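Local structure of hyperosmolarity resistance protein Emb (Staphylococcus epidermidis, 6GV5) at residues A[14-17]-A[18-21]; A[26-29]-A[30-33]; A[50-53]-A[54-58]; A[111-114]-A[115-119]. The protein mediates adherence of Staphylococcus epidermidis to surface-immobilised fibronectin as a giant extracellular matrix binding protein that contains FG-repeats. All blocks are in the same frame, centred on the assembly; numbering follows the deposited sequence.

Contact 1: residues A[14-17]-A[18-21]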
loop_
_atom_site.group_PDB
_atom_site.type_symbol
_atom_site.label_atom_id
_atom_site.label_comp_id
_atom_site.label_asym_id
_atom_site.label_seq_id
_atom_site.Cartn_x
_atom_site.Cartn_y
_atom_site.Cartn_z
ATOM N N GLN A 14 0.727 -6.270 -17.271
ATOM C CA GLN A 14 0.534 -4.945 -17.844
ATOM C C GLN A 14 -0.358 -4.083 -16.960
ATOM O O GLN A 14 -0.070 -2.902 -16.742
ATOM C CB GLN A 14 -0.051 -5.071 -19.251
ATOM C CG GLN A 14 0.935 -5.636 -20.263
ATOM C CD GLN A 14 0.296 -5.924 -21.609
ATOM O OE1 GLN A 14 -0.929 -5.966 -21.731
ATOM N NE2 GLN A 14 1.124 -6.124 -22.627
ATOM N N GLN A 15 -1.450 -4.655 -16.440
ATOM C CA GLN A 15 -2.302 -3.905 -15.527
ATOM C C GLN A 15 -1.527 -3.475 -14.289
ATOM O O GLN A 15 -1.647 -2.330 -13.834
ATOM C CB GLN A 15 -3.515 -4.740 -15.118
ATOM C CG GLN A 15 -4.464 -5.069 -16.256
ATOM C CD GLN A 15 -5.794 -5.615 -15.767
ATOM O OE1 GLN A 15 -6.408 -5.056 -14.858
ATOM N NE2 GLN A 15 -6.244 -6.710 -16.369
ATOM N N ILE A 16 -0.725 -4.384 -13.732
ATOM C CA ILE A 16 0.027 -4.082 -12.516
ATOM C C ILE A 16 1.026 -2.969 -12.777
ATOM O O ILE A 16 1.260 -2.107 -11.919
ATOM C CB ILE A 16 0.720 -5.355 -11.996
ATOM C CG1 ILE A 16 -0.316 -6.306 -11.392
ATOM C CG2 ILE A 16 1.795 -5.010 -10.958
ATOM C CD1 ILE A 16 0.146 -7.749 -11.273
ATOM N N THR A 17 1.631 -2.968 -13.966
ATOM C CA THR A 17 2.588 -1.920 -14.305
ATOM C C THR A 17 1.939 -0.543 -14.295
ATOM O O THR A 17 2.610 0.452 -14.000
ATOM C CB THR A 17 3.210 -2.207 -15.673
ATOM O OG1 THR A 17 3.851 -3.489 -15.647
ATOM C CG2 THR A 17 4.225 -1.138 -16.034
ATOM N N ASN A 18 0.639 -0.468 -14.605
ATOM C CA ASN A 18 -0.048 0.820 -14.632
ATOM C C ASN A 18 -0.336 1.347 -13.230
ATOM O O ASN A 18 -0.491 2.559 -13.047
ATOM C CB ASN A 18 -1.368 0.708 -15.397
ATOM C CG ASN A 18 -1.179 0.713 -16.895
ATOM O OD1 ASN A 18 -0.272 1.361 -17.414
ATOM N ND2 ASN A 18 -2.046 -0.004 -17.603
ATOM N N PHE A 19 -0.436 0.462 -12.240
ATOM C CA PHE A 19 -0.795 0.880 -10.893
ATOM C C PHE A 19 0.173 1.943 -10.380
ATOM O O PHE A 19 1.375 1.911 -10.665
ATOM C CB PHE A 19 -0.802 -0.323 -9.949
ATOM C CG PHE A 19 -1.866 -1.349 -10.255
ATOM C CD1 PHE A 19 -2.909 -1.068 -11.123
ATOM C CD2 PHE A 19 -1.824 -2.596 -9.657
ATOM C CE1 PHE A 19 -3.883 -2.015 -11.390
ATOM C CE2 PHE A 19 -2.792 -3.544 -9.922
ATOM C CZ PHE A 19 -3.822 -3.254 -10.789
ATOM N N THR A 20 -0.367 2.900 -9.620
ATOM C CA THR A 20 0.430 3.956 -9.014
ATOM C C THR A 20 0.548 3.824 -7.503
ATOM O O THR A 20 1.449 4.432 -6.912
ATOM C CB THR A 20 -0.169 5.332 -9.341
ATOM O OG1 THR A 20 -1.457 5.452 -8.726
ATOM C CG2 THR A 20 -0.314 5.506 -10.845
ATOM N N GLY A 21 -0.333 3.051 -6.865
ATOM C CA GLY A 21 -0.229 2.868 -5.429
ATOM C C GLY A 21 0.928 1.962 -5.062
ATOM O O GLY A 21 1.761 2.302 -4.215
#
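The ring of Phe-19 folds back over the last turn of helix 2-18, against Gln-15 and Ile-16. The contact is the C-terminal end of helix 2-18, where the chain leaves for the loop to helix 24-35. One face of the ring takes both backbone partners. Ile-16 CA makes a CH-pi contact over this face, 3.9 Å from the Phe-19 ring centroid. Gln-15 O lies over the same face near the rim, 3.2 Å from Phe-19 CD1. At the CE2 corner of the ring Ile-16 CG1 comes to 4.0 Å from Phe-19 CE2, and these two side chains run obliquely to each other. The first torsion of Phe-19 (chi1 -66°) sets CG beside the backbone N. This turns the ring back onto the helix.

The backbone bonds show how the helix runs out. Asn-18 N gives weak bonds to both Gln-14 O and Gln-15 O. Phe-19 N bonds Ile-16 O at 3.1 Å, and a longer, weak bond joins it to Gln-15 O. Bonds of i+4 and i+3 spacing are mixed here, and the i+3 bond of Phe-19 N is the one not weak.

Second-shell groups hold the turn in place. Lys-27 NZ donates to Thr-17 O and Phe-19 O. The amide of Gln-15 is bonded to Asp-11 and weakly to Lys-51. Phe-19 also packs on Lys-51 and Asn-54 of helix 40-65. In the Phe-19 N to Ile-16 O bond the donor stands above the carbonyl plane, 66° out of it, and not on a lone pair.

Contact 2: residues A[26-29]-A[30-33]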
loop_
_atom_site.group_PDB
_atom_site.type_symbol
_atom_site.label_atom_id
_atom_site.label_comp_id
_atom_site.label_asym_id
_atom_site.label_seq_id
_atom_site.Cartn_x
_atom_site.Cartn_y
_atom_site.Cartn_z
ATOM N N GLN A 26 7.088 -3.782 -4.996
ATOM C CA GLN A 26 5.860 -4.550 -4.860
ATOM C C GLN A 26 5.371 -5.053 -6.211
ATOM O O GLN A 26 4.893 -6.183 -6.320
ATOM C CB GLN A 26 4.773 -3.694 -4.205
ATOM C CG GLN A 26 4.928 -3.523 -2.715
ATOM C CD GLN A 26 3.918 -2.548 -2.160
ATOM O OE1 GLN A 26 3.600 -1.541 -2.799
ATOM N NE2 GLN A 26 3.400 -2.842 -0.972
ATOM N N LYS A 27 5.452 -4.213 -7.241
ATOM C CA LYS A 27 5.052 -4.644 -8.578
ATOM C C LYS A 27 5.883 -5.834 -9.034
ATOM O O LYS A 27 5.354 -6.812 -9.570
ATOM C CB LYS A 27 5.189 -3.486 -9.560
ATOM C CG LYS A 27 4.191 -2.359 -9.342
ATOM C CD LYS A 27 4.458 -1.195 -10.269
ATOM C CE LYS A 27 3.393 -0.124 -10.151
ATOM N NZ LYS A 27 3.679 1.022 -11.060
ATOM N N GLN A 28 7.202 -5.770 -8.826
ATOM C CA GLN A 28 8.053 -6.868 -9.270
ATOM C C GLN A 28 7.710 -8.163 -8.552
ATOM O O GLN A 28 7.635 -9.224 -9.183
ATOM C CB GLN A 28 9.520 -6.507 -9.056
ATOM C CG GLN A 28 10.039 -5.585 -10.120
ATOM C CD GLN A 28 11.529 -5.390 -10.042
ATOM O OE1 GLN A 28 12.218 -6.058 -9.268
ATOM N NE2 GLN A 28 12.043 -4.469 -10.847
ATOM N N ALA A 29 7.493 -8.099 -7.238
ATOM C CA ALA A 29 7.130 -9.294 -6.496
ATOM C C ALA A 29 5.826 -9.883 -7.021
ATOM O O ALA A 29 5.680 -11.106 -7.107
ATOM C CB ALA A 29 7.018 -8.969 -5.005
ATOM N N LEU A 30 4.870 -9.023 -7.383
ATOM C CA LEU A 30 3.579 -9.496 -7.872
ATOM C C LEU A 30 3.672 -10.022 -9.299
ATOM O O LEU A 30 3.027 -11.024 -9.632
ATOM C CB LEU A 30 2.546 -8.372 -7.781
ATOM C CG LEU A 30 2.038 -8.097 -6.366
ATOM C CD1 LEU A 30 1.359 -6.739 -6.299
ATOM C CD2 LEU A 30 1.078 -9.177 -5.919
ATOM N N GLU A 31 4.457 -9.363 -10.154
ATOM C CA GLU A 31 4.680 -9.891 -11.497
ATOM C C GLU A 31 5.300 -11.280 -11.435
ATOM O O GLU A 31 4.934 -12.171 -12.212
ATOM C CB GLU A 31 5.562 -8.932 -12.294
ATOM C CG GLU A 31 4.886 -7.603 -12.610
ATOM C CD GLU A 31 5.855 -6.522 -13.069
ATOM O OE1 GLU A 31 7.064 -6.808 -13.191
ATOM O OE2 GLU A 31 5.400 -5.380 -13.303
ATOM N N ASN A 32 6.234 -11.492 -10.504
ATOM C CA ASN A 32 6.827 -12.814 -10.336
ATOM C C ASN A 32 5.787 -13.829 -9.882
ATOM O O ASN A 32 5.777 -14.973 -10.352
ATOM C CB ASN A 32 7.974 -12.741 -9.332
ATOM C CG ASN A 32 8.698 -14.052 -9.188
ATOM O OD1 ASN A 32 8.970 -14.736 -10.177
ATOM N ND2 ASN A 32 9.007 -14.426 -7.953
ATOM N N ILE A 33 4.908 -13.433 -8.962
ATOM C CA ILE A 33 3.829 -14.312 -8.531
ATOM C C ILE A 33 2.935 -14.664 -9.711
ATOM O O ILE A 33 2.555 -15.827 -9.892
ATOM C CB ILE A 33 3.035 -13.651 -7.388
ATOM C CG1 ILE A 33 3.919 -13.521 -6.141
ATOM C CG2 ILE A 33 1.778 -14.448 -7.077
ATOM C CD1 ILE A 33 3.366 -12.588 -5.083
HETATM O O HOH W 1 7.549 -12.376 -5.994
#
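Glu-31 lies back over the carbonyl of Lys-27, one turn earlier in helix 24-35. Its CG is beside the backbone N (chi1 -68°), and the chain beyond is extended. The methylene CG comes within 3.2 Å of Lys-27 O. The carboxylate reaches past this carbonyl, with OE2 4.2 Å from Lys-27 CB. The charged ends do not meet, since Lys-27 NZ and Glu-31 OE2 are 7.0 Å apart. The lysine is stretched out fully instead, and its NZ goes to carbonyls at and just after the end of helix 2-18, that of Phe-19 among them.

Leu-30 and Ile-33 lean back in the same way on other sides of the helix. Leu-30 CG is 3.4 Å from Gln-26 O. Ile-33 CG1 is 3.1 Å from Ala-29 O. Asn-32 is turned differently: its CG is anti to the backbone N (chi1 -176°). That brings ND2 to a water, which accepts from it. The same water appears to donate to Ala-29 O, though at 2.5 Å its distance from that atom is unusually short.

Four i+4 backbone bonds join the two halves. The one from Glu-31 N to Lys-27 O is the straightest at the donor, 167° at the hydrogen.

The faces of this turn look to different neighbours. Glu-31 reaches helix 2-18, touching Lys-13 and weakly bonding Thr-17 OG1. Leu-30 packs on His-49 and Ala-50 of helix 40-65, and Ile-33 on Gln-46 of the same helix. The segment thus lies against both helix 2-18 and helix 40-65.

Contact 3: residues A[50-53]-A[54-58]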
loop_
_atom_site.group_PDB
_atom_site.type_symbol
_atom_site.label_atom_id
_atom_site.label_comp_id
_atom_site.label_asym_id
_atom_site.label_seq_id
_atom_site.Cartn_x
_atom_site.Cartn_y
_atom_site.Cartn_z
ATOM N N ALA A 50 -3.621 -8.089 -6.231
ATOM C CA ALA A 50 -2.783 -6.940 -6.558
ATOM C C ALA A 50 -3.610 -5.662 -6.632
ATOM O O ALA A 50 -3.161 -4.598 -6.194
ATOM C CB ALA A 50 -2.058 -7.178 -7.883
ATOM N N LYS A 51 -4.816 -5.742 -7.198
ATOM C CA LYS A 51 -5.653 -4.555 -7.293
ATOM C C LYS A 51 -6.062 -4.067 -5.913
ATOM O O LYS A 51 -6.124 -2.855 -5.664
ATOM C CB LYS A 51 -6.890 -4.852 -8.147
ATOM C CG LYS A 51 -6.594 -4.889 -9.632
ATOM C CD LYS A 51 -7.842 -5.173 -10.455
ATOM C CE LYS A 51 -7.501 -5.269 -11.937
ATOM N NZ LYS A 51 -8.639 -5.787 -12.750
ATOM N N PHE A 52 -6.356 -4.993 -5.002
ATOM C CA PHE A 52 -6.739 -4.592 -3.654
ATOM C C PHE A 52 -5.549 -3.995 -2.918
ATOM O O PHE A 52 -5.660 -2.937 -2.282
ATOM C CB PHE A 52 -7.305 -5.786 -2.891
ATOM C CG PHE A 52 -7.670 -5.467 -1.467
ATOM C CD1 PHE A 52 -8.757 -4.661 -1.184
ATOM C CD2 PHE A 52 -6.925 -5.971 -0.418
ATOM C CE1 PHE A 52 -9.094 -4.361 0.124
ATOM C CE2 PHE A 52 -7.259 -5.678 0.890
ATOM C CZ PHE A 52 -8.344 -4.875 1.161
ATOM N N LEU A 53 -4.396 -4.658 -3.008
ATOM C CA LEU A 53 -3.181 -4.121 -2.410
ATOM C C LEU A 53 -2.862 -2.743 -2.973
ATOM O O LEU A 53 -2.442 -1.841 -2.234
ATOM C CB LEU A 53 -2.020 -5.083 -2.651
ATOM C CG LEU A 53 -0.686 -4.700 -2.017
ATOM C CD1 LEU A 53 -0.756 -4.793 -0.505
ATOM C CD2 LEU A 53 0.424 -5.584 -2.565
ATOM N N ASN A 54 -3.076 -2.549 -4.274
ATOM C CA ASN A 54 -2.820 -1.247 -4.869
ATOM C C ASN A 54 -3.689 -0.170 -4.238
ATOM O O ASN A 54 -3.214 0.933 -3.960
ATOM C CB ASN A 54 -3.049 -1.297 -6.379
ATOM C CG ASN A 54 -2.789 0.032 -7.037
ATOM O OD1 ASN A 54 -1.670 0.546 -6.997
ATOM N ND2 ASN A 54 -3.824 0.610 -7.627
ATOM N N GLY A 55 -4.970 -0.465 -4.004
ATOM C CA GLY A 55 -5.830 0.517 -3.366
ATOM C C GLY A 55 -5.385 0.850 -1.957
ATOM O O GLY A 55 -5.450 2.009 -1.527
ATOM N N LYS A 56 -4.913 -0.159 -1.221
ATOM C CA LYS A 56 -4.470 0.084 0.144
ATOM C C LYS A 56 -3.185 0.897 0.145
ATOM O O LYS A 56 -2.989 1.767 1.006
ATOM C CB LYS A 56 -4.264 -1.235 0.876
ATOM C CG LYS A 56 -5.568 -1.965 1.186
ATOM C CD LYS A 56 -6.401 -1.171 2.179
ATOM C CE LYS A 56 -7.715 -1.868 2.505
ATOM N NZ LYS A 56 -8.572 -1.023 3.385
ATOM N N MET A 57 -2.301 0.633 -0.819
ATOM C CA MET A 57 -1.073 1.406 -0.915
ATOM C C MET A 57 -1.362 2.851 -1.310
ATOM O O MET A 57 -0.681 3.772 -0.853
ATOM C CB MET A 57 -0.108 0.762 -1.906
ATOM C CG MET A 57 0.573 -0.470 -1.352
ATOM S SD MET A 57 1.526 -0.142 0.143
ATOM C CE MET A 57 2.743 0.985 -0.521
ATOM N N GLU A 58 -2.361 3.073 -2.177
ATOM C CA GLU A 58 -2.815 4.433 -2.447
ATOM C C GLU A 58 -3.262 5.110 -1.157
ATOM O O GLU A 58 -2.909 6.267 -0.897
ATOM C CB GLU A 58 -3.956 4.423 -3.468
ATOM C CG GLU A 58 -3.528 4.093 -4.880
ATOM C CD GLU A 58 -4.689 4.107 -5.857
ATOM O OE1 GLU A 58 -5.851 4.050 -5.399
ATOM O OE2 GLU A 58 -4.440 4.177 -7.080
HETATM O O HOH W 2 -6.569 -0.581 -7.437
#
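Phe-52 and Lys-56 meet one turn apart on helix 40-65. Lys-56 CG lies over one face of the ring, offset toward the rim. It makes a CH-pi contact, 4.2 Å from the Phe-52 ring centroid. Farther along the chain Lys-56 CE sits beyond the rim, 3.4 Å from Phe-52 CZ. The ring is carried forward to the lysine because its CG is anti to the backbone N (chi1 178°). The lysine bends at chi2 (-66°), and its amine then bonds Asn-112 OD1 and makes a long, weak ion pair with Glu-59.

The backbone acceptors are met by i+4 amides. Ala-50 O takes Asn-54 N at 2.8 Å, and Phe-52 O takes Lys-56 N in the carbonyl plane. Leu-53 O receives Met-57 N at 2.9 Å. Lys-51 O has two donors: Gly-55 N and a water at 2.9 Å. The same water accepts from Asn-54 ND2 at 3.0 Å, so it bridges side chain and backbone. The other end of that amide is used too. Asn-54 OD1 accepts from Leu-22 N, and more weakly from Gly-21 N. Both donors belong to the loop after helix 2-18, so the asparagine fastens this loop to the helix.

On the buried side Leu-53 CG lies 4.5 Å from Met-57 CG. Leu-53 packs on Leu-30 of helix 24-35, and Met-57 on Gln-26. Both also touch Ile-111 of helix 108-123. This part of helix 40-65 therefore packs against helix 24-35, the loop after helix 2-18, and helix 108-123.

Contact 4: residues A[111-114]-A[115-119]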
loop_
_atom_site.group_PDB
_atom_site.type_symbol
_atom_site.label_atom_id
_atom_site.label_comp_id
_atom_site.label_asym_id
_atom_site.label_seq_id
_atom_site.Cartn_x
_atom_site.Cartn_y
_atom_site.Cartn_z
ATOM N N ILE A 111 -0.602 -3.621 5.623
ATOM C CA ILE A 111 -0.791 -2.250 5.156
ATOM C C ILE A 111 -1.982 -1.614 5.859
ATOM O O ILE A 111 -1.918 -0.473 6.335
ATOM C CB ILE A 111 -0.974 -2.225 3.627
ATOM C CG1 ILE A 111 0.248 -2.821 2.933
ATOM C CG2 ILE A 111 -1.255 -0.807 3.143
ATOM C CD1 ILE A 111 1.528 -2.121 3.234
ATOM N N ASN A 112 -3.095 -2.342 5.936
ATOM C CA ASN A 112 -4.284 -1.769 6.548
ATOM C C ASN A 112 -4.021 -1.427 8.007
ATOM O O ASN A 112 -4.476 -0.387 8.498
ATOM C CB ASN A 112 -5.467 -2.729 6.419
ATOM C CG ASN A 112 -6.792 -2.046 6.686
ATOM O OD1 ASN A 112 -7.181 -1.124 5.967
ATOM N ND2 ASN A 112 -7.487 -2.489 7.727
ATOM N N ARG A 113 -3.267 -2.275 8.712
ATOM C CA ARG A 113 -2.943 -1.982 10.102
ATOM C C ARG A 113 -2.158 -0.684 10.209
ATOM O O ARG A 113 -2.433 0.154 11.076
ATOM C CB ARG A 113 -2.151 -3.133 10.716
ATOM C CG ARG A 113 -1.873 -2.947 12.198
ATOM C CD ARG A 113 -1.263 -4.191 12.822
ATOM N NE ARG A 113 -2.157 -5.344 12.753
ATOM C CZ ARG A 113 -3.185 -5.548 13.572
ATOM N NH1 ARG A 113 -3.466 -4.668 14.527
ATOM N NH2 ARG A 113 -3.936 -6.631 13.435
ATOM N N THR A 114 -1.175 -0.499 9.327
ATOM C CA THR A 114 -0.391 0.732 9.357
ATOM C C THR A 114 -1.256 1.948 9.050
ATOM O O THR A 114 -1.120 2.995 9.698
ATOM C CB THR A 114 0.770 0.642 8.373
ATOM O OG1 THR A 114 1.545 -0.531 8.650
ATOM C CG2 THR A 114 1.657 1.869 8.499
ATOM N N ILE A 115 -2.139 1.841 8.052
ATOM C CA ILE A 115 -3.062 2.927 7.748
ATOM C C ILE A 115 -3.893 3.265 8.975
ATOM O O ILE A 115 -4.083 4.442 9.324
ATOM C CB ILE A 115 -3.966 2.553 6.556
ATOM C CG1 ILE A 115 -3.160 2.392 5.266
ATOM C CG2 ILE A 115 -5.044 3.612 6.368
ATOM C CD1 ILE A 115 -3.912 1.604 4.197
ATOM N N GLN A 116 -4.410 2.232 9.654
ATOM C CA GLN A 116 -5.278 2.476 10.800
ATOM C C GLN A 116 -4.513 3.132 11.940
ATOM O O GLN A 116 -5.059 3.994 12.634
ATOM C CB GLN A 116 -5.917 1.160 11.257
ATOM C CG GLN A 116 -7.098 1.365 12.195
ATOM C CD GLN A 116 -8.238 2.139 11.545
ATOM O OE1 GLN A 116 -8.861 1.663 10.592
ATOM N NE2 GLN A 116 -8.508 3.343 12.050
ATOM N N GLU A 117 -3.241 2.752 12.139
ATOM C CA GLU A 117 -2.426 3.390 13.169
ATOM C C GLU A 117 -2.226 4.872 12.871
ATOM O O GLU A 117 -2.308 5.716 13.771
ATOM C CB GLU A 117 -1.069 2.694 13.286
ATOM C CG GLU A 117 -1.144 1.291 13.880
ATOM C CD GLU A 117 0.217 0.642 14.063
ATOM O OE1 GLU A 117 1.243 1.351 13.956
ATOM O OE2 GLU A 117 0.261 -0.583 14.315
ATOM N N ILE A 118 -1.948 5.208 11.609
ATOM C CA ILE A 118 -1.817 6.617 11.236
ATOM C C ILE A 118 -3.139 7.349 11.442
ATOM O O ILE A 118 -3.180 8.441 12.018
ATOM C CB ILE A 118 -1.336 6.742 9.781
ATOM C CG1 ILE A 118 0.091 6.205 9.637
ATOM C CG2 ILE A 118 -1.419 8.189 9.311
ATOM C CD1 ILE A 118 0.525 5.996 8.192
ATOM N N ASN A 119 -4.243 6.760 10.962
ATOM C CA ASN A 119 -5.536 7.421 11.070
ATOM C C ASN A 119 -5.953 7.604 12.522
ATOM O O ASN A 119 -6.500 8.649 12.883
ATOM C CB ASN A 119 -6.592 6.626 10.304
ATOM C CG ASN A 119 -6.392 6.693 8.800
ATOM O OD1 ASN A 119 -5.668 7.550 8.294
ATOM N ND2 ASN A 119 -7.044 5.791 8.077
HETATM O O HOH W 3 -2.146 -1.771 15.276
#
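Ile-111 and Ile-115 form the apolar part of this contact, one turn apart on helix 108-123. The methyl CG2 of Ile-111 meets the tip of Ile-115, CD1, at 3.7 Å. The two side chains pass at a slant. Ile-115 CG1 is set beside its own backbone N (chi1 -65°), which sends CD1 back toward Ile-111. On the next turn Thr-114 CG2 approaches Ile-118 CD1 at 4.3 Å.

The polar pair is Arg-113 and Glu-117. They make no direct ion pair: NH1 of Arg-113 is 5.5 Å from OE2 of Glu-117. A water joins them. It accepts from Arg-113 NH1 at 3.3 Å, in the plane of the guanidinium, and donates to Glu-117 OE2 at 2.9 Å. The planes of the two groups are 60° apart. Glu-117 OE2 also lies 3.8 Å from Arg-113 CG.

Backbone bonds are regular and i+4, from Ile-115 N to Ile-111 O through Ile-118 N to Thr-114 O. Thr-114 OG1 bonds back to Asp-110 O, and Gln-116 NE2 forward to Asp-120.

Ile-111 and Ile-115 face helix 40-65, where Ile-115 touches Glu-59 and Leu-60. Thr-114 and Ile-118 face helix 81-99, at Ile-97 and Ala-90. The pattern is that of an amphipathic helix packed in a helical bundle, against helix 40-65 and helix 81-99.

In the fold
From the N terminus, contact 1 ends helix 2-18 and starts the loop to helix 24-35. Contact 2 follows on that helix, contact 3 on helix 40-65 and contact 4 on helix 108-123. Each lies within one continuous stretch, so none closes a long loop. They come in series; none nests or crosses. Contacts 1, 2 and 3 touch one another and tie together helices 2-18, 24-35 and 40-65. Contact 3 also touches contact 4, joining helix 40-65 to helix 108-123. Contacts 1 and 4 do not touch. Their centres are about 22 Å apart, on opposite sides of the chain's centre.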